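Local coordinates for putative lipoprotein (PDB 3QNK), which probably helps to capture glycans at the bacterial outer membrane, as SusD-like lipoproteins do, although its own ligand is not established, at residues S105-E110 against M166-Y171; C87-F91 against V111-R115; V24-Y28 against G177-K181. All coordinates share one frame; numbering follows the deposited sequence.

Interaction 1 of 3, residues S105-E110 against M166-Y171; sequences SRLTGE and MLPASY
Gly-109 meets the last turn of helix 149-166, at Met-166, and the first residue of the loop, Leu-167, where the two backbones come nearest. Having no side chain, the glycine gives helix 101-126 a bare patch, and the backbone of Met-166, modelled as selenomethionine, comes up to it with the two CA atoms 5.0 Å apart. Met-166 CB sits 3.8 Å from Gly-109 CA. Beside it the buried Leu-167 lays one branch on the helix: CD2 rests against the peptide joining Gly-109 to Glu-110, 3.6 Å from Gly-109 C, and also touches Glu-110 CG, the aliphatic part of an acidic chain. A branched apolar residue suits this place because it covers main chain whose N-H is already bonded within the helix. The contact thus fastens the end of one helix across the flank of another, within an all-helical region of the kind grouped with the TPR clan in SusD-family proteins. Toward the helix start the contact is more open to solvent. The Met-166 chain turns at its last torsion (chi3 94°), which brings Met-166 CE alongside the partly exposed Ser-105 and Thr-108, 3.7 Å from Thr-108 CB. On the other flank, also partly open to solvent, the polar and aromatic groups only brush together. Arg-106 NE lies in the plane of the Tyr-171 ring at its edge, 3.7 Å from Tyr-171 CE1, while the guanidinium is turned 44° from that ring. Pro-168 CG lies over one face of the ring, offset toward the rim. The charge of Arg-106 is met mainly by Glu-103; its salt bridge to Glu-110 is long, the Glu-110 carboxylate being directed chiefly to Tyr-28. Tyr-171 OH hydrogen-bonds to the backbone oxygen of Ala-179.

Interaction 2 of 3, residues C87-F91 against V111-R115; sequences CNRFF and VHFLR
Val-111 fills a hollow formed by Cys-87, Phe-90 and Phe-91, and Phe-91 answers by entering a groove among Val-111, His-112 and Arg-115. The two segments belong to consecutive helices, 76-93 and 101-126, which form an antiparallel helical hairpin of the all-helical, TPR-clan region; their local axes run at 153° and approach to 10.1 Å. Val-111 suits its central place because its fork serves two rings at once. With CG1 anti to the backbone N (chi1 -173°), CG2 is left to reach over the middle of the Phe-90 face, a CH-pi contact with the methyl carbon 3.5 Å from the ring centroid. CG1 makes a second, less centred CH-pi contact over a face of Phe-91, 4.0 Å from that centroid, and also rests on Cys-87 CB. The small Cys-87 side chain fits where the two backbones come nearest, beside Arg-115: SG lies 3.9 Å from Arg-115 CB. Phe-91 is the larger bump. Its CE1 corner sits above one face of the His-112 imidazole, toward the rim; the rings are tilted to each other, with centroids 4.5 Å apart. At another corner of the ring, CE2 stands 3.5 Å above the guanidinium plane of Arg-115, over its centre, although ring and guanidinium are far from parallel. Asp-159 of helix 149-166 is hydrogen-bonded to His-112 ND1 and forms a salt bridge with Arg-115 NE, and so probably steadies both groups and offsets the buried arginine charge. Asn-88 supplies a neutral acceptor at the guanidinium edge: Arg-115 NH1 donates to Asn-88 OD1 at 2.8 Å. The N-H...O angle is 155°; the nitrogen approaches nearly along the C=O axis, and OD1 lies in the guanidinium plane.

Interaction 3 of 3, residues V24-Y28 against G177-K181; sequences VNDLY and GRATK
Tyr-28 reaches from helix 17-29 to the 177-181 loop, and its hydroxyl meets the backbone of Ala-179 near the plane of the phenol ring. Ala-179 N donates to Tyr-28 OH at 2.8 Å in a nearly straight bond (166°). A long, rigid aromatic chain with a polar end suits the task, since the CA atoms of Tyr-28 and Arg-178 stay 8.4 Å apart. The small methyl group of Ala-179 sits beside the same hydroxyl, which probably also bonds to Glu-110, though the modelled separation is doubtfully short. Arg-178 crosses the tyrosine at about a right angle. Extended from CG to NE, it carries its guanidinium back toward the helix, where the edge of that group faces Tyr-28 CE2, 4.0 Å from NH1, and Val-24 CG1; the planes stand 62° apart, so nothing is stacked. NH1 has a long, weak ion pair with Glu-110. Asn-25 OD1, 4.0 Å from Arg-178 NH2, is too far for a hydrogen bond, while Asn-25 ND2 binds Ile-8 O of the second subunit. Thr-180 next N-caps helix 181-194, so this is an interhelical connection of an alpha-alpha superhelix, bonded just before the helix start by a tyrosine distant in sequence.

How the interactions relate
The three contacts form one continuous patch on the same side of the chain's centre. Interactions 1 and 2 share helix 101-126, with centres about 13 Å apart, and join through Thr-108 CG2, 3.8 Å from Phe-91 CE1. Interactions 1 and 3 lie closest, about 9 Å between centres; the loop after helix 149-166 serves both, and Leu-167 CD1 is 3.4 Å from Thr-180 O. Interactions 2 and 3, about 11 Å apart, meet where Phe-113 CD2 packs 3.5 Å from Ala-179 CB and where Val-24 touches Phe-90. In sequence, interaction 3 encloses the other two, whose segments alternate. All three are structural packing within the helical region.

Interaction 1 of 3, residues S105-E110 against M166-Y171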
# COMPACT_ATOMS: atom_id res chain seq x y z
N SER B 105 -3.91 19.70 25.28
CA SER B 105 -3.03 18.81 26.05
C SER B 105 -3.48 17.35 25.96
O SER B 105 -2.66 16.50 25.65
CB SER B 105 -2.95 19.24 27.51
OG SER B 105 -2.08 18.38 28.23
N ARG B 106 -4.77 17.07 26.23
CA ARG B 106 -5.36 15.73 26.18
C ARG B 106 -5.19 15.15 24.75
O ARG B 106 -4.68 14.03 24.63
CB ARG B 106 -6.85 15.77 26.64
CG ARG B 106 -7.70 14.51 26.38
CD ARG B 106 -8.58 14.73 25.15
NE ARG B 106 -10.00 14.40 25.31
CZ ARG B 106 -10.90 15.19 25.89
NH1 ARG B 106 -10.54 16.34 26.44
NH2 ARG B 106 -12.17 14.82 25.94
N LEU B 107 -5.52 15.92 23.68
CA LEU B 107 -5.36 15.47 22.29
C LEU B 107 -3.90 15.15 21.98
O LEU B 107 -3.64 14.11 21.39
CB LEU B 107 -5.88 16.48 21.26
CG LEU B 107 -7.38 16.77 21.24
CD1 LEU B 107 -7.69 17.95 20.31
CD2 LEU B 107 -8.19 15.54 20.85
N THR B 108 -2.96 16.02 22.42
CA THR B 108 -1.52 15.80 22.21
C THR B 108 -1.10 14.46 22.85
O THR B 108 -0.33 13.72 22.25
CB THR B 108 -0.70 16.99 22.73
OG1 THR B 108 -1.23 18.18 22.15
CG2 THR B 108 0.77 16.88 22.39
N GLY B 109 -1.65 14.16 24.03
CA GLY B 109 -1.40 12.92 24.75
C GLY B 109 -1.82 11.71 23.94
O GLY B 109 -1.08 10.73 23.88
N GLU B 110 -2.97 11.80 23.25
CA GLU B 110 -3.52 10.74 22.41
C GLU B 110 -2.60 10.48 21.23
O GLU B 110 -2.36 9.32 20.90
CB GLU B 110 -4.94 11.08 21.92
CG GLU B 110 -5.92 11.49 23.01
CD GLU B 110 -7.38 11.51 22.61
OE1 GLU B 110 -7.87 10.46 22.13
OE2 GLU B 110 -8.06 12.53 22.84
N MSE B 166 -0.34 13.29 30.24
CA MSE B 166 -1.35 14.13 29.56
C MSE B 166 -2.74 13.51 29.35
O MSE B 166 -3.68 14.25 29.06
CB MSE B 166 -0.83 14.55 28.19
CG MSE B 166 0.47 15.32 28.30
SE MSE B 166 1.26 15.55 26.58
CE MSE B 166 0.52 17.28 26.20
N LEU B 167 -2.87 12.20 29.46
CA LEU B 167 -4.16 11.53 29.23
C LEU B 167 -5.03 11.40 30.50
O LEU B 167 -4.49 11.25 31.61
CB LEU B 167 -3.95 10.13 28.64
CG LEU B 167 -3.46 10.08 27.20
CD1 LEU B 167 -3.20 8.63 26.77
CD2 LEU B 167 -4.44 10.72 26.27
N PRO B 168 -6.38 11.42 30.36
CA PRO B 168 -7.24 11.17 31.53
C PRO B 168 -7.34 9.66 31.83
O PRO B 168 -7.05 8.84 30.95
CB PRO B 168 -8.60 11.73 31.10
CG PRO B 168 -8.62 11.55 29.63
CD PRO B 168 -7.19 11.58 29.13
N ALA B 169 -7.74 9.29 33.05
CA ALA B 169 -7.90 7.88 33.42
C ALA B 169 -9.19 7.32 32.81
O ALA B 169 -9.27 6.12 32.52
CB ALA B 169 -7.92 7.73 34.93
N SER B 170 -10.18 8.19 32.60
CA SER B 170 -11.48 7.83 32.07
C SER B 170 -12.07 8.93 31.20
O SER B 170 -11.66 10.08 31.30
CB SER B 170 -12.44 7.53 33.22
OG SER B 170 -13.62 6.90 32.74
N TYR B 171 -13.06 8.56 30.37
CA TYR B 171 -13.81 9.48 29.51
C TYR B 171 -15.32 9.41 29.80
O TYR B 171 -15.80 8.46 30.44
CB TYR B 171 -13.58 9.13 28.02
CG TYR B 171 -12.20 9.45 27.52
CD1 TYR B 171 -11.89 10.72 27.04
CD2 TYR B 171 -11.20 8.48 27.52
CE1 TYR B 171 -10.61 11.02 26.58
CE2 TYR B 171 -9.91 8.77 27.08
CZ TYR B 171 -9.62 10.04 26.60
OH TYR B 171 -8.35 10.33 26.15

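Interaction 2 of 3, residues C87-F91 against V111-R115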
# COMPACT_ATOMS: atom_id res chain seq x y z
N CYS B 87 1.38 11.72 12.57
CA CYS B 87 1.55 12.09 13.99
C CYS B 87 2.45 13.31 14.11
O CYS B 87 2.08 14.26 14.81
CB CYS B 87 2.12 10.95 14.82
SG CYS B 87 1.05 9.49 14.91
N ASN B 88 3.63 13.26 13.45
CA ASN B 88 4.65 14.31 13.45
C ASN B 88 4.10 15.63 12.94
O ASN B 88 4.50 16.68 13.43
CB ASN B 88 5.87 13.89 12.65
CG ASN B 88 6.63 12.74 13.24
OD1 ASN B 88 6.60 12.49 14.45
ND2 ASN B 88 7.36 12.02 12.39
N ARG B 89 3.16 15.56 11.98
CA ARG B 89 2.51 16.76 11.47
C ARG B 89 1.67 17.38 12.54
O ARG B 89 1.72 18.59 12.72
CB ARG B 89 1.66 16.44 10.25
CG ARG B 89 0.80 17.62 9.80
CD ARG B 89 1.55 18.61 8.93
NE ARG B 89 0.96 18.62 7.60
CZ ARG B 89 1.63 18.37 6.48
NH1 ARG B 89 2.93 18.09 6.52
NH2 ARG B 89 1.01 18.39 5.31
N PHE B 90 0.89 16.56 13.26
CA PHE B 90 0.06 17.03 14.36
C PHE B 90 0.94 17.83 15.32
O PHE B 90 0.67 19.02 15.57
CB PHE B 90 -0.63 15.86 15.09
CG PHE B 90 -1.49 16.29 16.26
CD1 PHE B 90 -0.94 16.45 17.53
CD2 PHE B 90 -2.85 16.53 16.10
CE1 PHE B 90 -1.73 16.88 18.60
CE2 PHE B 90 -3.64 16.93 17.17
CZ PHE B 90 -3.08 17.08 18.42
N PHE B 91 2.05 17.19 15.78
CA PHE B 91 3.00 17.78 16.72
C PHE B 91 3.59 19.11 16.20
O PHE B 91 3.77 20.04 17.00
CB PHE B 91 4.10 16.79 17.07
CG PHE B 91 3.64 15.60 17.87
CD1 PHE B 91 2.95 15.78 19.07
CD2 PHE B 91 3.95 14.30 17.47
CE1 PHE B 91 2.53 14.68 19.82
CE2 PHE B 91 3.54 13.20 18.23
CZ PHE B 91 2.84 13.40 19.40
N VAL B 111 -2.03 11.54 20.63
CA VAL B 111 -1.10 11.43 19.50
C VAL B 111 0.24 10.84 19.99
O VAL B 111 0.83 10.04 19.25
CB VAL B 111 -0.93 12.77 18.76
CG1 VAL B 111 -0.10 12.59 17.50
CG2 VAL B 111 -2.29 13.35 18.40
N HIS B 112 0.67 11.15 21.24
CA HIS B 112 1.89 10.56 21.82
C HIS B 112 1.72 9.05 21.95
O HIS B 112 2.64 8.30 21.60
CB HIS B 112 2.24 11.15 23.19
CG HIS B 112 2.98 12.44 23.10
ND1 HIS B 112 4.29 12.49 22.64
CD2 HIS B 112 2.56 13.70 23.37
CE1 HIS B 112 4.62 13.78 22.65
NE2 HIS B 112 3.61 14.55 23.08
N PHE B 113 0.53 8.62 22.43
CA PHE B 113 0.17 7.21 22.60
C PHE B 113 0.17 6.51 21.26
O PHE B 113 0.71 5.41 21.16
CB PHE B 113 -1.20 7.07 23.30
CG PHE B 113 -1.71 5.64 23.38
CD1 PHE B 113 -1.22 4.77 24.34
CD2 PHE B 113 -2.63 5.16 22.45
CE1 PHE B 113 -1.66 3.45 24.39
CE2 PHE B 113 -3.08 3.84 22.51
CZ PHE B 113 -2.58 2.99 23.48
N LEU B 114 -0.45 7.14 20.24
CA LEU B 114 -0.55 6.57 18.89
C LEU B 114 0.82 6.49 18.22
O LEU B 114 1.13 5.44 17.67
CB LEU B 114 -1.56 7.33 18.02
CG LEU B 114 -3.04 7.10 18.40
CD1 LEU B 114 -3.94 8.07 17.69
CD2 LEU B 114 -3.49 5.68 18.08
N ARG B 115 1.65 7.54 18.31
CA ARG B 115 2.98 7.50 17.69
C ARG B 115 3.84 6.41 18.31
O ARG B 115 4.58 5.73 17.59
CB ARG B 115 3.70 8.87 17.76
CG ARG B 115 4.98 8.90 16.92
CD ARG B 115 5.58 10.27 16.81
NE ARG B 115 6.13 10.71 18.08
CZ ARG B 115 6.82 11.83 18.24
NH1 ARG B 115 7.05 12.63 17.21
NH2 ARG B 115 7.28 12.16 19.44

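Interaction 3 of 3, residues V24-Y28 against G177-K181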
# COMPACT_ATOMS: atom_id res chain seq x y z
N VAL B 24 -7.32 13.81 14.70
CA VAL B 24 -6.98 12.80 15.71
C VAL B 24 -7.79 11.52 15.43
O VAL B 24 -7.24 10.43 15.52
CB VAL B 24 -7.14 13.34 17.14
CG1 VAL B 24 -6.74 12.31 18.19
CG2 VAL B 24 -6.31 14.60 17.33
N ASN B 25 -9.06 11.65 14.97
CA ASN B 25 -9.88 10.49 14.58
C ASN B 25 -9.23 9.73 13.43
O ASN B 25 -9.25 8.49 13.43
CB ASN B 25 -11.30 10.91 14.17
CG ASN B 25 -12.20 11.40 15.28
OD1 ASN B 25 -11.82 11.59 16.45
ND2 ASN B 25 -13.45 11.64 14.91
N ASP B 26 -8.63 10.48 12.48
CA ASP B 26 -7.91 9.90 11.34
C ASP B 26 -6.69 9.13 11.82
O ASP B 26 -6.38 8.07 11.26
CB ASP B 26 -7.50 11.00 10.35
CG ASP B 26 -6.88 10.49 9.07
OD1 ASP B 26 -7.51 9.65 8.40
OD2 ASP B 26 -5.77 10.98 8.70
N LEU B 27 -6.02 9.64 12.88
CA LEU B 27 -4.84 8.99 13.45
C LEU B 27 -5.25 7.69 14.13
O LEU B 27 -4.55 6.69 14.01
CB LEU B 27 -4.08 9.91 14.41
CG LEU B 27 -3.42 11.14 13.81
CD1 LEU B 27 -2.96 12.08 14.90
CD2 LEU B 27 -2.25 10.77 12.98
N TYR B 28 -6.41 7.68 14.80
CA TYR B 28 -6.92 6.45 15.41
C TYR B 28 -7.29 5.46 14.32
O TYR B 28 -7.06 4.26 14.48
CB TYR B 28 -8.15 6.73 16.30
CG TYR B 28 -7.83 7.16 17.72
CD1 TYR B 28 -7.50 6.22 18.69
CD2 TYR B 28 -7.97 8.49 18.11
CE1 TYR B 28 -7.25 6.60 20.01
CE2 TYR B 28 -7.71 8.89 19.43
CZ TYR B 28 -7.36 7.93 20.38
OH TYR B 28 -7.10 8.32 21.68
N GLY B 177 -13.63 4.92 24.14
CA GLY B 177 -12.92 4.28 23.04
C GLY B 177 -11.52 4.86 22.80
O GLY B 177 -10.62 4.19 22.25
N ARG B 178 -11.32 6.13 23.24
CA ARG B 178 -10.07 6.90 23.16
C ARG B 178 -8.97 6.24 24.05
O ARG B 178 -9.25 5.34 24.84
CB ARG B 178 -10.34 8.37 23.61
CG ARG B 178 -11.15 9.25 22.63
CD ARG B 178 -10.99 10.76 22.94
NE ARG B 178 -11.81 11.67 22.11
CZ ARG B 178 -11.48 12.12 20.89
NH1 ARG B 178 -10.35 11.74 20.31
NH2 ARG B 178 -12.30 12.93 20.23
N ALA B 179 -7.72 6.70 23.92
CA ALA B 179 -6.62 6.22 24.75
C ALA B 179 -6.71 6.84 26.15
O ALA B 179 -6.91 8.04 26.30
CB ALA B 179 -5.31 6.60 24.10
N THR B 180 -6.55 6.01 27.18
CA THR B 180 -6.59 6.45 28.59
C THR B 180 -5.20 6.44 29.19
O THR B 180 -4.25 5.95 28.56
CB THR B 180 -7.50 5.53 29.41
OG1 THR B 180 -7.14 4.14 29.20
CG2 THR B 180 -8.98 5.78 29.11
N LYS B 181 -5.08 6.95 30.43
CA LYS B 181 -3.85 6.94 31.21
C LYS B 181 -3.42 5.47 31.39
O LYS B 181 -2.26 5.12 31.16
CB LYS B 181 -4.12 7.64 32.55
CG LYS B 181 -2.93 8.03 33.41
CD LYS B 181 -3.46 8.65 34.72
CE LYS B 181 -2.62 9.79 35.23
NZ LYS B 181 -2.61 10.99 34.32